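Local coordinates for protein transcriptional regulator, LacI family (Arthrobacter sp., PDB 4RKQ) that probably controls transcription as a LacI-family regulator, its periplasmic-binding-protein-like part being expected to sense a sugar or similar small effector, at residues R247-A252 against T274-R279; G106-D111 against V254-G259; I169-E172 against E176-R179; E180-F185 against A204-A209. One frame throughout, in Å; residues are numbered along the deposited sequence. Where two conformers were deposited one is given.

Interaction 1: residues R247-A252 against T274-R279; sequences REVGRA and TTLKHR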
loop_
_atom_site.group_PDB
_atom_site.type_symbol
_atom_site.label_atom_id
_atom_site.label_comp_id
_atom_site.label_asym_id
_atom_site.label_seq_id
_atom_site.Cartn_x
_atom_site.Cartn_y
_atom_site.Cartn_z
ATOM N N ARG A 247 9.367 7.563 -8.658
ATOM C CA ARG A 247 9.209 8.072 -10.024
ATOM C C ARG A 247 10.411 7.723 -10.913
ATOM O O ARG A 247 10.240 7.441 -12.100
ATOM C CB ARG A 247 8.996 9.584 -10.030
ATOM C CG ARG A 247 7.638 9.991 -9.499
ATOM C CD ARG A 247 7.365 11.452 -9.805
ATOM N NE ARG A 247 7.081 12.167 -8.570
ATOM C CZ ARG A 247 7.809 13.165 -8.081
ATOM N NH1 ARG A 247 7.447 13.717 -6.938
ATOM N NH2 ARG A 247 8.872 13.630 -8.734
ATOM N N GLU A 248 11.612 7.814 -10.346
ATOM C CA GLU A 248 12.866 7.407 -11.015
ATOM C C GLU A 248 12.943 5.908 -11.292
ATOM O O GLU A 248 13.411 5.493 -12.354
ATOM C CB GLU A 248 14.081 7.791 -10.159
ATOM C CG GLU A 248 14.789 9.045 -10.623
ATOM C CD GLU A 248 15.105 9.981 -9.480
ATOM O OE1 GLU A 248 16.226 9.916 -8.937
ATOM O OE2 GLU A 248 14.214 10.774 -9.110
ATOM N N VAL A 249 12.538 5.093 -10.326
ATOM C CA VAL A 249 12.541 3.644 -10.563
ATOM C C VAL A 249 11.557 3.299 -11.673
ATOM O O VAL A 249 11.878 2.552 -12.622
ATOM C CB VAL A 249 12.202 2.815 -9.321
ATOM C CG1 VAL A 249 12.209 1.348 -9.700
ATOM C CG2 VAL A 249 13.205 3.063 -8.212
ATOM N N GLY A 250 10.354 3.844 -11.544
ATOM C CA GLY A 250 9.335 3.776 -12.591
ATOM C C GLY A 250 9.787 4.266 -13.945
ATOM O O GLY A 250 9.566 3.589 -14.974
ATOM N N ARG A 251 10.404 5.448 -13.989
ATOM C CA ARG A 251 10.929 5.926 -15.274
ATOM C C ARG A 251 12.013 5.027 -15.849
ATOM O O ARG A 251 12.076 4.807 -17.053
ATOM C CB ARG A 251 11.406 7.373 -15.149
ATOM C CG ARG A 251 11.736 8.071 -16.445
ATOM C CD ARG A 251 11.632 9.593 -16.324
ATOM N NE ARG A 251 11.993 10.104 -15.001
ATOM C CZ ARG A 251 13.233 10.162 -14.501
ATOM N NH1 ARG A 251 13.420 10.654 -13.281
ATOM N NH2 ARG A 251 14.286 9.727 -15.188
ATOM N N ALA A 252 12.903 4.518 -15.025
ATOM C CA ALA A 252 13.962 3.670 -15.542
ATOM C C ALA A 252 13.363 2.429 -16.221
ATOM O O ALA A 252 13.793 2.009 -17.295
ATOM C CB ALA A 252 14.878 3.262 -14.400
ATOM N N THR A 274 20.210 -1.512 -16.313
ATOM C CA THR A 274 20.384 -0.278 -15.590
ATOM C C THR A 274 20.631 -0.556 -14.090
ATOM O O THR A 274 19.986 -1.394 -13.463
ATOM C CB THR A 274 19.106 0.598 -15.714
ATOM O OG1 THR A 274 18.753 0.821 -17.079
ATOM C CG2 THR A 274 19.280 1.953 -15.012
ATOM N N THR A 275 21.562 0.193 -13.513
ATOM C CA THR A 275 21.880 0.085 -12.105
ATOM C C THR A 275 21.538 1.417 -11.496
ATOM O O THR A 275 22.095 2.442 -11.922
ATOM C CB THR A 275 23.386 -0.137 -11.870
ATOM O OG1 THR A 275 23.792 -1.342 -12.502
ATOM C CG2 THR A 275 23.680 -0.234 -10.358
ATOM N N LEU A 276 20.641 1.394 -10.506
ATOM C CA LEU A 276 20.199 2.581 -9.805
ATOM C C LEU A 276 20.846 2.644 -8.417
ATOM O O LEU A 276 21.242 1.624 -7.855
ATOM C CB LEU A 276 18.674 2.594 -9.679
ATOM C CG LEU A 276 17.895 2.571 -10.970
ATOM C CD1 LEU A 276 16.417 2.579 -10.639
ATOM C CD2 LEU A 276 18.275 3.730 -11.869
ATOM N N LYS A 277 20.916 3.847 -7.866
ATOM C CA LYS A 277 21.560 4.084 -6.565
ATOM C C LYS A 277 20.571 4.744 -5.610
ATOM O O LYS A 277 19.917 5.726 -5.980
ATOM C CB LYS A 277 22.791 4.979 -6.732
ATOM C CG LYS A 277 23.924 4.376 -7.558
ATOM C CD LYS A 277 25.290 4.810 -7.037
ATOM C CE LYS A 277 26.413 4.483 -8.016
ATOM N NZ LYS A 277 26.405 3.066 -8.476
ATOM N N HIS A 278 20.471 4.215 -4.382
ATOM C CA HIS A 278 19.627 4.817 -3.346
ATOM C C HIS A 278 20.331 6.061 -2.832
ATOM O O HIS A 278 21.539 6.191 -2.974
ATOM C CB HIS A 278 19.472 3.886 -2.160
ATOM C CG HIS A 278 18.740 2.624 -2.459
ATOM N ND1 HIS A 278 19.324 1.564 -3.120
ATOM C CD2 HIS A 278 17.469 2.246 -2.176
ATOM C CE1 HIS A 278 18.451 0.575 -3.206
ATOM N NE2 HIS A 278 17.327 0.951 -2.621
ATOM N N ARG A 279 19.575 6.931 -2.175
ATOM C CA ARG A 279 20.125 8.086 -1.507
ATOM C C ARG A 279 19.622 8.035 -0.069
ATOM O O ARG A 279 18.507 7.579 0.191
ATOM C CB ARG A 279 19.662 9.357 -2.223
ATOM C CG ARG A 279 20.345 9.599 -3.573
ATOM C CD ARG A 279 19.952 10.938 -4.210
ATOM N NE ARG A 279 18.504 11.094 -4.385
ATOM C CZ ARG A 279 17.782 10.555 -5.376
ATOM N NH1 ARG A 279 18.347 9.807 -6.324
ATOM N NH2 ARG A 279 16.471 10.767 -5.422
HETATM O O HOH W 1 16.559 2.339 -17.476
#
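V249 and A252 lie opposite the strand at 274-276 with backbones well apart, V249 CA 7.8 Å from L276 CA and A252 CA 7.5 Å from T274 CA, the helix segment and the strand running in opposite directions. L276 bridges that gap. Its CG lies anti to the carbonyl carbon (chi1 -60°), and the extended chain beyond it sends CD1 between V249 and A252, one turn apart on the helix. There CD1 meets V249 CA at 4.0 Å and V249 CG2 at 4.1 Å, while A252 CB closes in at 4.1 Å from the same L276 CD1. At one end, a water takes over: it donates to A252 O (2.8 Å) and is also hydrogen-bonded to T274 OG1. At the other, R279, bent at chi3, brings the edge of its guanidinium to E248. The two side chains cross at nearly a right angle, yet the carboxylate and guanidinium planes are only 15° apart. The salt bridge from R279 NH1 to E248 OE1 is long, 3.4 Å, with a weak hydrogen bond of 145°, and E248 is poorly ordered. I108 and F110 of the adjoining strand also touch L276, extending the apolar patch. Methyl packing therefore carries the middle of the contact, and the long ion pair at its end would be expected to add little rigidity.

Interaction 2: residues G106-D111 against V254-G259; sequences GSINFD and VELLVG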
loop_
_atom_site.group_PDB
_atom_site.type_symbol
_atom_site.label_atom_id
_atom_site.label_comp_id
_atom_site.label_asym_id
_atom_site.label_seq_id
_atom_site.Cartn_x
_atom_site.Cartn_y
_atom_site.Cartn_z
ATOM N N GLY A 106 15.457 -6.936 -20.352
ATOM C CA GLY A 106 15.846 -5.777 -19.607
ATOM C C GLY A 106 15.889 -6.046 -18.142
ATOM O O GLY A 106 15.195 -6.943 -17.642
ATOM N N SER A 107 16.681 -5.244 -17.447
ATOM C CA SER A 107 16.874 -5.423 -15.973
ATOM C C SER A 107 17.242 -4.135 -15.313
ATOM O O SER A 107 18.004 -3.352 -15.839
ATOM C CB SER A 107 17.992 -6.432 -15.688
ATOM O OG SER A 107 18.091 -6.775 -14.318
ATOM N N ILE A 108 16.693 -3.936 -14.124
ATOM C CA ILE A 108 17.049 -2.836 -13.251
ATOM C C ILE A 108 17.564 -3.475 -11.936
ATOM O O ILE A 108 16.897 -4.318 -11.337
ATOM C CB ILE A 108 15.818 -1.954 -12.894
ATOM C CG1 ILE A 108 15.009 -1.415 -14.080
ATOM C CG2 ILE A 108 16.198 -0.852 -11.924
ATOM C CD1 ILE A 108 15.753 -0.563 -15.068
ATOM N N ASN A 109 18.791 -3.144 -11.550
ATOM C CA ASN A 109 19.408 -3.650 -10.294
ATOM C C ASN A 109 19.791 -2.416 -9.474
ATOM O O ASN A 109 19.785 -1.277 -9.972
ATOM C CB ASN A 109 20.623 -4.547 -10.551
ATOM C CG ASN A 109 20.268 -6.045 -10.697
ATOM O OD1 ASN A 109 19.117 -6.440 -10.723
ATOM N ND2 ASN A 109 21.287 -6.873 -10.816
ATOM N N PHE A 110 20.097 -2.622 -8.207
ATOM C CA PHE A 110 20.418 -1.485 -7.313
ATOM C C PHE A 110 21.804 -1.770 -6.749
ATOM O O PHE A 110 22.155 -2.918 -6.579
ATOM C CB PHE A 110 19.395 -1.370 -6.222
ATOM C CG PHE A 110 18.005 -1.224 -6.758
ATOM C CD1 PHE A 110 17.262 -2.348 -7.083
ATOM C CD2 PHE A 110 17.481 0.025 -7.009
ATOM C CE1 PHE A 110 16.006 -2.224 -7.649
ATOM C CE2 PHE A 110 16.216 0.159 -7.533
ATOM C CZ PHE A 110 15.485 -0.964 -7.859
ATOM N N ASP A 111 22.578 -0.716 -6.523
ATOM C CA ASP A 111 23.941 -0.835 -5.998
ATOM C C ASP A 111 23.914 -0.975 -4.492
ATOM O O ASP A 111 23.915 0.024 -3.767
ATOM C CB ASP A 111 24.699 0.415 -6.374
ATOM C CG ASP A 111 26.171 0.337 -6.037
ATOM O OD1 ASP A 111 26.626 -0.525 -5.249
ATOM O OD2 ASP A 111 26.865 1.188 -6.565
ATOM N N VAL A 254 10.100 2.008 -17.464
ATOM C CA VAL A 254 9.317 2.358 -18.629
ATOM C C VAL A 254 10.181 2.865 -19.764
ATOM O O VAL A 254 9.970 2.498 -20.923
ATOM C CB VAL A 254 8.278 3.430 -18.274
ATOM C CG1 VAL A 254 7.596 3.989 -19.533
ATOM C CG2 VAL A 254 7.281 2.851 -17.310
ATOM N N GLU A 255 11.209 3.635 -19.445
ATOM C CA GLU A 255 12.089 4.116 -20.511
ATOM C C GLU A 255 12.897 2.976 -21.120
ATOM O O GLU A 255 13.066 2.893 -22.330
ATOM C CB GLU A 255 12.995 5.223 -19.989
ATOM C CG GLU A 255 12.189 6.481 -19.801
ATOM C CD GLU A 255 13.044 7.655 -19.356
ATOM O OE1 GLU A 255 14.204 7.457 -18.938
ATOM O OE2 GLU A 255 12.538 8.786 -19.401
ATOM N N LEU A 256 13.342 2.039 -20.302
ATOM C CA LEU A 256 13.949 0.859 -20.850
ATOM C C LEU A 256 12.979 0.125 -21.796
ATOM O O LEU A 256 13.371 -0.350 -22.880
ATOM C CB LEU A 256 14.367 -0.053 -19.695
ATOM C CG LEU A 256 15.194 -1.264 -19.952
ATOM C CD1 LEU A 256 16.329 -0.968 -20.916
ATOM C CD2 LEU A 256 15.739 -1.765 -18.619
ATOM N N LEU A 257 11.720 -0.020 -21.385
ATOM C CA LEU A 257 10.763 -0.757 -22.217
ATOM C C LEU A 257 10.498 0.017 -23.510
ATOM O O LEU A 257 10.381 -0.562 -24.561
ATOM C CB LEU A 257 9.457 -0.949 -21.481
ATOM C CG LEU A 257 8.383 -1.721 -22.226
ATOM C CD1 LEU A 257 8.888 -3.074 -22.728
ATOM C CD2 LEU A 257 7.198 -1.870 -21.271
ATOM N N VAL A 258 10.415 1.346 -23.423
ATOM C CA VAL A 258 10.280 2.140 -24.664
ATOM C C VAL A 258 11.418 1.809 -25.648
ATOM O O VAL A 258 11.179 1.612 -26.842
ATOM C CB VAL A 258 10.248 3.656 -24.395
ATOM C CG1 VAL A 258 10.321 4.445 -25.713
ATOM C CG2 VAL A 258 8.991 4.041 -23.611
ATOM N N GLY A 259 12.645 1.734 -25.144
ATOM C CA GLY A 259 13.811 1.511 -25.971
ATOM C C GLY A 259 13.858 0.106 -26.536
ATOM O O GLY A 259 14.297 -0.140 -27.688
#
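L256 sits on a helical turn held by the 2.8 Å bond from V258 N to V254 O, and from it one methyl, CD2, reaches the strand at 106-110. That methyl nestles into the backbone as much as into a side chain: it lies 3.8 Å from S107 N and 4.1 Å from G106 CA, where glycine, having no side chain, lets the helix come close. I108 adds a side-chain contact, its CD1 3.7 Å from L256 CD2. I108 does not leave its backbone aimed at the helix, but CG1 set beside the backbone N (chi1 -54°) and a further bend at chi2 swing the terminal methyl over. I108 and L256 lie alongside one another, pointing opposite ways, rather than meeting head on. I95 of the next strand also touches L256, while S107 pairs through its backbone with S272 and T274, keeping the strand within the sheet. The axes of strand 106-110 and helix segment 254-259 approach to 9.1 Å and run nearly antiparallel, at 160°. A helix lying against parallel strands and running counter to them is the standard layer packing of alpha/beta folds, here in one lobe of a fold of the periplasmic-binding-protein type.

Interaction 3: residues I169-E172 against E176-R179; sequences IVAE and EAAR
A177 is the residue that E172 and A171 close on as the chain leaves the strand and turns into the helix. Its CB comes within 3.3 Å of E172 O and 3.8 Å of E172 CB, a methyl tucked against the carbonyl oxygen and the base of the glutamate. A171 works from the other end: its own CB points at the helix and rests 3.7 Å from A177 O, with A178 CA slightly farther off at 4.3 Å. Alanines at all three places keep strand and helix close.

Behind this layer, A177 N is hydrogen-bonded to T174 OG1, which ties the start of the helix to the turn. L134 on the neighbouring strand and M202 on helix 200-212 both pack against A171 and A178. On the side of the helix turned from the strand, E176 and R179 form an ion pair one turn apart. A bend in E176 at chi2 (59°) brings the carboxylate round, and R179 grips it side-on: NE to E176 OE1 at 2.9 Å and NH2 to E176 OE2 at 2.7 Å, the first nearly straight at 173°. Both oxygens are met on their syn sides; the two nitrogens sit about 31° out of the carboxylate plane, although the oxygens lie almost in the guanidinium plane. The ion pair is made within the first turn of the helix and does not reach the strand, while the joint with the strand depends on small apolar groups meeting backbone.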
loop_
_atom_site.group_PDB
_atom_site.type_symbol
_atom_site.label_atom_id
_atom_site.label_comp_id
_atom_site.label_asym_id
_atom_site.label_seq_id
_atom_site.Cartn_x
_atom_site.Cartn_y
_atom_site.Cartn_z
ATOM N N ILE A 169 20.258 -10.012 13.054
ATOM C CA ILE A 169 18.920 -10.505 13.410
ATOM C C ILE A 169 18.255 -10.872 12.093
ATOM O O ILE A 169 18.483 -10.200 11.076
ATOM C CB ILE A 169 18.062 -9.409 14.067
ATOM C CG1 ILE A 169 18.850 -8.661 15.133
ATOM C CG2 ILE A 169 16.774 -9.995 14.663
ATOM C CD1 ILE A 169 18.185 -7.368 15.516
ATOM N N VAL A 170 17.507 -11.961 12.117
ATOM C CA VAL A 170 16.768 -12.451 10.953
ATOM C C VAL A 170 15.320 -12.613 11.371
ATOM O O VAL A 170 15.036 -13.039 12.465
ATOM C CB VAL A 170 17.329 -13.787 10.452
ATOM C CG1 VAL A 170 16.542 -14.301 9.257
ATOM C CG2 VAL A 170 18.787 -13.618 10.051
ATOM N N ALA A 171 14.407 -12.174 10.514
ATOM C CA ALA A 171 12.985 -12.339 10.741
ATOM C C ALA A 171 12.278 -12.377 9.376
ATOM O O ALA A 171 12.820 -11.909 8.351
ATOM C CB ALA A 171 12.454 -11.180 11.592
ATOM N N GLU A 172 11.058 -12.894 9.384
ATOM C CA GLU A 172 10.185 -12.878 8.210
ATOM C C GLU A 172 9.876 -11.442 7.867
ATOM O O GLU A 172 9.826 -10.594 8.754
ATOM C CB GLU A 172 8.872 -13.632 8.530
ATOM C CG GLU A 172 8.114 -14.196 7.343
ATOM C CD GLU A 172 6.657 -14.471 7.680
ATOM O OE1 GLU A 172 6.358 -14.736 8.864
ATOM O OE2 GLU A 172 5.800 -14.411 6.771
ATOM N N GLU A 176 5.271 -7.078 11.886
ATOM C CA GLU A 176 5.054 -7.756 13.160
ATOM C C GLU A 176 6.151 -8.774 13.450
ATOM O O GLU A 176 6.576 -8.884 14.610
ATOM C CB GLU A 176 3.669 -8.414 13.229
ATOM C CG GLU A 176 3.425 -9.252 14.491
ATOM C CD GLU A 176 3.559 -8.476 15.813
ATOM O OE1 GLU A 176 3.624 -7.213 15.837
ATOM O OE2 GLU A 176 3.606 -9.133 16.868
ATOM N N ALA A 177 6.603 -9.517 12.434
ATOM C CA ALA A 177 7.733 -10.421 12.628
ATOM C C ALA A 177 8.970 -9.618 13.004
ATOM O O ALA A 177 9.740 -10.035 13.868
ATOM C CB ALA A 177 7.998 -11.274 11.386
ATOM N N ALA A 178 9.166 -8.477 12.361
ATOM C CA ALA A 178 10.318 -7.623 12.664
ATOM C C ALA A 178 10.251 -7.115 14.098
ATOM O O ALA A 178 11.278 -7.060 14.768
ATOM C CB ALA A 178 10.396 -6.436 11.721
ATOM N N ARG A 179 9.062 -6.728 14.555
ATOM C CA ARG A 179 8.907 -6.198 15.908
ATOM C C ARG A 179 9.206 -7.309 16.895
ATOM O O ARG A 179 9.895 -7.105 17.876
ATOM C CB ARG A 179 7.491 -5.669 16.173
ATOM C CG ARG A 179 7.274 -5.050 17.574
ATOM C CD ARG A 179 5.800 -5.085 17.986
ATOM N NE ARG A 179 5.340 -6.482 18.053
ATOM C CZ ARG A 179 5.638 -7.338 19.024
ATOM N NH1 ARG A 179 6.382 -6.984 20.064
ATOM N NH2 ARG A 179 5.221 -8.572 18.939
#

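Interaction 4: residues E180-F185 against A204-A209; sequences EAAAAF and AGVLKA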
loop_
_atom_site.group_PDB
_atom_site.type_symbol
_atom_site.label_atom_id
_atom_site.label_comp_id
_atom_site.label_asym_id
_atom_site.label_seq_id
_atom_site.Cartn_x
_atom_site.Cartn_y
_atom_site.Cartn_z
ATOM N N GLU A 180 8.686 -8.490 16.644
ATOM C CA GLU A 180 8.911 -9.560 17.575
ATOM C C GLU A 180 10.401 -9.942 17.637
ATOM O O GLU A 180 10.935 -10.148 18.715
ATOM C CB GLU A 180 8.056 -10.750 17.219
ATOM C CG GLU A 180 8.217 -11.908 18.171
ATOM C CD GLU A 180 7.108 -12.906 18.008
ATOM O OE1 GLU A 180 6.932 -13.410 16.879
ATOM O OE2 GLU A 180 6.411 -13.170 19.007
ATOM N N ALA A 181 11.079 -10.006 16.502
ATOM C CA ALA A 181 12.497 -10.370 16.498
ATOM C C ALA A 181 13.367 -9.274 17.096
ATOM O O ALA A 181 14.352 -9.549 17.767
ATOM C CB ALA A 181 12.962 -10.728 15.108
ATOM N N ALA A 182 13.002 -8.031 16.884
ATOM C CA ALA A 182 13.749 -6.913 17.425
ATOM C C ALA A 182 13.592 -6.878 18.958
ATOM O O ALA A 182 14.573 -6.705 19.664
ATOM C CB ALA A 182 13.345 -5.581 16.810
ATOM N N ALA A 183 12.368 -7.053 19.452
ATOM C CA ALA A 183 12.087 -7.060 20.903
ATOM C C ALA A 183 12.889 -8.133 21.632
ATOM O O ALA A 183 13.451 -7.877 22.717
ATOM C CB ALA A 183 10.582 -7.240 21.161
ATOM N N ALA A 184 12.965 -9.325 21.044
ATOM C CA ALA A 184 13.689 -10.461 21.647
ATOM C C ALA A 184 15.164 -10.146 21.745
ATOM O O ALA A 184 15.790 -10.342 22.778
ATOM C CB ALA A 184 13.489 -11.730 20.839
ATOM N N PHE A 185 15.703 -9.625 20.652
ATOM C CA PHE A 185 17.089 -9.211 20.585
ATOM C C PHE A 185 17.454 -8.101 21.566
ATOM O O PHE A 185 18.504 -8.166 22.188
ATOM C CB PHE A 185 17.401 -8.733 19.176
ATOM C CG PHE A 185 18.829 -8.343 18.976
ATOM C CD1 PHE A 185 19.787 -9.297 18.722
ATOM C CD2 PHE A 185 19.201 -7.032 19.040
ATOM C CE1 PHE A 185 21.098 -8.940 18.546
ATOM C CE2 PHE A 185 20.505 -6.654 18.861
ATOM C CZ PHE A 185 21.455 -7.611 18.596
ATOM N N ALA A 204 9.495 -0.253 10.392
ATOM C CA ALA A 204 8.330 0.188 11.161
ATOM C C ALA A 204 8.132 -0.723 12.342
ATOM O O ALA A 204 7.752 -0.285 13.425
ATOM C CB ALA A 204 7.089 0.222 10.284
ATOM N N GLY A 205 8.396 -2.005 12.163
ATOM C CA GLY A 205 8.301 -2.939 13.263
ATOM C C GLY A 205 9.393 -2.708 14.330
ATOM O O GLY A 205 9.159 -2.856 15.539
ATOM N N VAL A 206 10.585 -2.367 13.867
ATOM C CA VAL A 206 11.711 -2.094 14.739
ATOM C C VAL A 206 11.410 -0.877 15.610
ATOM O O VAL A 206 11.659 -0.913 16.829
ATOM C CB VAL A 206 13.027 -1.902 13.945
ATOM C CG1 VAL A 206 14.171 -1.451 14.857
ATOM C CG2 VAL A 206 13.422 -3.219 13.284
ATOM N N LEU A 207 10.832 0.174 15.029
ATOM C CA LEU A 207 10.451 1.335 15.816
ATOM C C LEU A 207 9.513 1.001 16.927
ATOM O O LEU A 207 9.685 1.524 18.034
ATOM C CB LEU A 207 9.841 2.439 14.964
ATOM C CG LEU A 207 10.772 3.114 13.964
ATOM C CD1 LEU A 207 9.939 4.064 13.135
ATOM C CD2 LEU A 207 11.906 3.866 14.646
ATOM N N LYS A 208 8.535 0.123 16.660
ATOM C CA LYS A 208 7.569 -0.329 17.666
ATOM C C LYS A 208 8.243 -1.137 18.791
ATOM O O LYS A 208 7.890 -1.016 19.966
ATOM C CB LYS A 208 6.454 -1.169 17.001
ATOM C CG LYS A 208 5.063 -0.995 17.591
ATOM C CD LYS A 208 4.160 -0.139 16.701
ATOM C CE LYS A 208 4.472 1.355 16.779
ATOM N NZ LYS A 208 3.409 2.181 17.421
ATOM N N ALA A 209 9.200 -2.000 18.443
ATOM C CA ALA A 209 9.945 -2.737 19.475
ATOM C C ALA A 209 10.776 -1.764 20.350
ATOM O O ALA A 209 10.863 -1.925 21.569
ATOM C CB ALA A 209 10.855 -3.822 18.877
#
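A209 supplies the bump, its methyl entering the shallow hollow formed by A182 and A183 on the other helix. CB of A209 lies 3.6 Å from A183 N and 3.7 Å from A182 CB, so it presses on backbone as well as side chain; A183 CB flanks it at 4.1 Å. The fit works in the reverse direction too, because A182 CB fills the notch between A209 and V206, one turn earlier. V206 contributes CG2, 4.2 Å from A182 CB. With CG1 anti to the backbone N (chi1 173°), that second branch is left beside the alanine. Side chains this small let the helices come close: A183 CA and A209 CA are 5.0 Å apart, and the axes of the two segments approach to 8.1 Å. They cross at -39°, both running broadly in the same direction.

Away from the interface, A181 and F185 turn to strand 166-171, where I169 touches both. V206 reaches L134 and V223 under helix 200-212, whose other flank meets a second subunit, A204 packing on L234 of that chain. The two helices thus lie side by side against one face of the sheet, with helix 200-212 next to the dimer partner.

In the fold
The four contacts fall into two pairs on opposite sides of the chain's centre. Interactions 1 and 2 share helix 246-262 and lie on neighbouring strands, touching where I108 meets T274 and L276 and where K277 pairs with D111. Interactions 3 and 4 share helix 175-188, their centres about 7 Å apart, and meet through A171 with A181 and I169 with F185. Interactions 2 and 4 are buried, with methyls packing on side chains and backbone and no polar bond between the segments. Interaction 1 lies at the surface, where a water and a weak ion pair join its methyls; interaction 3, partly buried, places its strong ion pair within the helix. Branched side chains do most of the spanning in the first pair, alanines in the second.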